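Protease Do-like 2, chloroplastic (Arabidopsis thaliana, PDB 4FLN) acts as a chloroplast serine protease that makes the primary cut in the photodamaged D1 protein of photosystem II. Local coordinates at residues V299-S302 with L306-G309; G312-P315 with R321-F324. All coordinates share one frame; numbering follows the deposited sequence.

Following the chain from its N terminus, contact 1 comes first. It closes the short turn between 299-302 and 306-309, the two arms of a tight hairpin. Contact 2 opens a few residues later and closes the longer loop between 312-315 and 321-324. The two follow in series, neither nesting nor crossing, with centres about 9 Å apart. They also touch: the carbonyl of His307 packs on Val314 and Pro315, Leu306 meets Pro315, and Ile300 reaches the ring of Phe324. Contact 1 belongs to the main sheet of the first PDZ domain, and contact 2 is a small two-stranded hairpin lying beside it.

Contact 1 of 2, residues V299-S302 with L306-G309; sequences VIVS and LHVG
Val308 sets its side chain over the end of Ile300, CG2 lying 4.1 Å from CD1 of the isoleucine. The two side chains run obliquely to each other, so the overlap is between methyl groups and not along the whole chains. CB of Val308 also sits 3.5 Å from the carbonyl O of Val301. CG1 of Val308 is anti to the backbone N (chi1 158°), which leaves CG2 beside that N as the branch that meets Ile300. Ile300 and Val308 are both buried. Val279, Val281, Ile339 and Ile341 of neighbouring strands also pack on Ile300, and Val314 packs on Val308.

One backbone hydrogen bond joins the segments. The N-H of Val308 reaches O of Val301 at 2.8 Å, with 158° at the hydrogen. The CA-H of His307 makes a longer contact with the same oxygen. In the other direction, CA of Ser302 lies 3.2 Å from O of Leu306. Val301 and Val308 also use the backbone beyond the hairpin, bonding to Gly340 and Gly278.

Ser302 and His307 form an antiparallel non-hydrogen-bonded pair, with CA atoms 4.3 Å apart. Their side chains stand on the same face of the sheet. CB of Ser302 comes to 3.9 Å from ND1 of His307, oblique to the ring. The carbonyl O of Val301 lies near the ring plane, at its edge. Glu277 packs against this exposed histidine as well.

The hairpin thus has Ile300 and Val308 meeting on one side and Ser302 and His307 on the other. This is a tight antiparallel beta hairpin in which strand 299-303 lies between 279-284 and 336-343, part of the curled antiparallel sheet of a PDZ domain.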
loop_
_atom_site.group_PDB
_atom_site.type_symbol
_atom_site.label_atom_id
_atom_site.label_comp_id
_atom_site.label_asym_id
_atom_site.label_seq_id
_atom_site.Cartn_x
_atom_site.Cartn_y
_atom_site.Cartn_z
ATOM N N VAL B 299 -34.630 19.183 -31.072
ATOM C CA VAL B 299 -33.254 19.574 -31.263
ATOM C C VAL B 299 -33.154 21.048 -30.977
ATOM O O VAL B 299 -33.625 21.848 -31.773
ATOM C CB VAL B 299 -32.828 19.361 -32.711
ATOM C CG1 VAL B 299 -31.370 19.797 -32.900
ATOM C CG2 VAL B 299 -33.044 17.899 -33.119
ATOM N N ILE B 300 -32.547 21.438 -29.860
ATOM C CA ILE B 300 -32.422 22.870 -29.664
ATOM C C ILE B 300 -31.371 23.399 -30.637
ATOM O O ILE B 300 -30.308 22.807 -30.833
ATOM C CB ILE B 300 -32.205 23.373 -28.184
ATOM C CG1 ILE B 300 -30.797 23.914 -27.994
ATOM C CG2 ILE B 300 -32.636 22.361 -27.099
ATOM C CD1 ILE B 300 -30.796 25.300 -27.419
ATOM N N VAL B 301 -31.715 24.519 -31.251
ATOM C CA VAL B 301 -31.010 25.078 -32.391
ATOM C C VAL B 301 -30.451 26.475 -32.056
ATOM O O VAL B 301 -29.291 26.779 -32.319
ATOM C CB VAL B 301 -31.884 25.031 -33.662
ATOM C CG1 VAL B 301 -31.759 26.308 -34.451
ATOM C CG2 VAL B 301 -31.506 23.803 -34.503
ATOM N N SER B 302 -31.309 27.357 -31.571
ATOM C CA SER B 302 -30.845 28.643 -31.076
ATOM C C SER B 302 -31.203 28.831 -29.606
ATOM O O SER B 302 -32.063 28.138 -29.072
ATOM C CB SER B 302 -31.442 29.778 -31.904
ATOM O OG SER B 302 -32.846 29.620 -32.051
ATOM N N LEU B 306 -28.758 33.060 -30.386
ATOM C CA LEU B 306 -27.403 32.594 -30.655
ATOM C C LEU B 306 -27.499 31.141 -31.101
ATOM O O LEU B 306 -28.176 30.337 -30.463
ATOM C CB LEU B 306 -26.514 32.715 -29.412
ATOM C CG LEU B 306 -26.232 34.129 -28.888
ATOM C CD1 LEU B 306 -25.663 34.092 -27.478
ATOM C CD2 LEU B 306 -25.301 34.894 -29.830
ATOM N N HIS B 307 -26.845 30.805 -32.204
ATOM C CA HIS B 307 -26.933 29.452 -32.738
ATOM C C HIS B 307 -26.085 28.464 -31.953
ATOM O O HIS B 307 -24.980 28.782 -31.523
ATOM C CB HIS B 307 -26.557 29.430 -34.224
ATOM C CG HIS B 307 -27.621 29.985 -35.120
ATOM N ND1 HIS B 307 -28.965 29.771 -34.900
ATOM C CD2 HIS B 307 -27.538 30.750 -36.233
ATOM C CE1 HIS B 307 -29.665 30.378 -35.841
ATOM N NE2 HIS B 307 -28.823 30.980 -36.663
ATOM N N VAL B 308 -26.615 27.257 -31.788
ATOM C CA VAL B 308 -25.973 26.192 -31.021
ATOM C C VAL B 308 -25.475 25.108 -31.964
ATOM O O VAL B 308 -26.259 24.579 -32.764
ATOM C CB VAL B 308 -26.983 25.574 -30.024
ATOM C CG1 VAL B 308 -26.572 24.197 -29.627
ATOM C CG2 VAL B 308 -27.145 26.460 -28.803
ATOM N N GLY B 309 -24.187 24.766 -31.867
ATOM C CA GLY B 309 -23.569 23.807 -32.783
ATOM C C GLY B 309 -23.790 22.313 -32.541
ATOM O O GLY B 309 -24.516 21.915 -31.634
#

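Contact 2 of 2, residues G312-P315 with R321-F324; sequences GTVP and RIAF
Arg321 lies along Pro315 in a small antiparallel beta hairpin of the first PDZ domain, formed by two weakly bonded strands, 313-315 and 321-323. The rim of the guanidinium, not its centre, lies over the peptide bond joining Val314 to Pro315. Val314 C lies 3.6 Å above its plane and Pro315 N 3.5 Å, both on one face. The edge of the same group is used for bonding. NE donates to OG1 of Thr313 at 2.8 Å, with 153° at the hydrogen. The Arg321 chain bends at chi3 (76°), which turns NE back toward the threonine. OG1 has a second partner, OD1 of Asp107 of a second subunit, so this polar group also takes part in the hexamer contact. Gly105 of that subunit packs on Arg321.

In the backbone, O of Val314 is satisfied by N of Ile322 at 2.8 Å. A bond from N of Phe324 to O of Gly312 is doubtful, because that oxygen sits too close to a neighbouring atom in the model. Between the two strands, CG1 of Val314 touches CG2 of Ile322 at 3.6 Å.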
loop_
_atom_site.group_PDB
_atom_site.type_symbol
_atom_site.label_atom_id
_atom_site.label_comp_id
_atom_site.label_asym_id
_atom_site.label_seq_id
_atom_site.Cartn_x
_atom_site.Cartn_y
_atom_site.Cartn_z
ATOM N N GLY B 312 -21.884 21.255 -27.874
ATOM C CA GLY B 312 -22.744 22.181 -27.172
ATOM C C GLY B 312 -22.474 23.661 -27.378
ATOM O O GLY B 312 -23.192 24.491 -26.837
ATOM N N THR B 313 -21.458 24.011 -28.153
ATOM C CA THR B 313 -20.922 25.370 -28.045
ATOM C C THR B 313 -21.757 26.458 -28.719
ATOM O O THR B 313 -22.805 26.191 -29.296
ATOM C CB THR B 313 -19.449 25.448 -28.487
ATOM O OG1 THR B 313 -19.366 25.828 -29.868
ATOM C CG2 THR B 313 -18.778 24.097 -28.273
ATOM N N VAL B 314 -21.242 27.680 -28.678
ATOM C CA VAL B 314 -22.029 28.873 -28.955
ATOM C C VAL B 314 -21.102 30.095 -28.958
ATOM O O VAL B 314 -20.148 30.151 -28.191
ATOM C CB VAL B 314 -23.107 29.053 -27.861
ATOM C CG1 VAL B 314 -22.790 30.250 -26.987
ATOM C CG2 VAL B 314 -24.504 29.174 -28.470
ATOM N N PRO B 315 -21.361 31.066 -29.846
ATOM C CA PRO B 315 -20.545 32.287 -29.899
ATOM C C PRO B 315 -20.377 32.960 -28.534
ATOM O O PRO B 315 -21.336 33.122 -27.781
ATOM C CB PRO B 315 -21.326 33.197 -30.865
ATOM C CG PRO B 315 -22.646 32.507 -31.113
ATOM C CD PRO B 315 -22.384 31.054 -30.901
ATOM N N ARG B 321 -15.516 30.435 -28.679
ATOM C CA ARG B 321 -16.803 29.783 -28.469
ATOM C C ARG B 321 -16.925 29.314 -27.018
ATOM O O ARG B 321 -15.930 29.235 -26.303
ATOM C CB ARG B 321 -16.994 28.617 -29.442
ATOM C CG ARG B 321 -17.017 29.039 -30.901
ATOM C CD ARG B 321 -17.616 27.962 -31.805
ATOM N NE ARG B 321 -19.077 27.877 -31.738
ATOM C CZ ARG B 321 -19.906 28.677 -32.404
ATOM N NH1 ARG B 321 -19.424 29.641 -33.176
ATOM N NH2 ARG B 321 -21.218 28.521 -32.299
ATOM N N ILE B 322 -18.149 29.035 -26.580
ATOM C CA ILE B 322 -18.398 28.625 -25.196
ATOM C C ILE B 322 -19.531 27.612 -25.087
ATOM O O ILE B 322 -20.521 27.671 -25.824
ATOM C CB ILE B 322 -18.748 29.830 -24.298
ATOM C CG1 ILE B 322 -18.619 29.459 -22.821
ATOM C CG2 ILE B 322 -20.143 30.348 -24.610
ATOM C CD1 ILE B 322 -17.206 29.112 -22.397
ATOM N N ALA B 323 -19.387 26.686 -24.151
ATOM C CA ALA B 323 -20.431 25.708 -23.907
ATOM C C ALA B 323 -21.766 26.410 -23.679
ATOM O O ALA B 323 -21.860 27.423 -22.979
ATOM C CB ALA B 323 -20.079 24.822 -22.732
ATOM N N PHE B 324 -22.789 25.843 -24.299
ATOM C CA PHE B 324 -24.150 26.335 -24.248
ATOM C C PHE B 324 -24.546 26.659 -22.804
ATOM O O PHE B 324 -25.206 27.675 -22.541
ATOM C CB PHE B 324 -25.027 25.237 -24.843
ATOM C CG PHE B 324 -26.478 25.508 -24.777
ATOM C CD1 PHE B 324 -26.954 26.797 -24.735
ATOM C CD2 PHE B 324 -27.374 24.456 -24.747
ATOM C CE1 PHE B 324 -28.301 27.032 -24.663
ATOM C CE2 PHE B 324 -28.720 24.684 -24.676
ATOM C CZ PHE B 324 -29.189 25.970 -24.633
#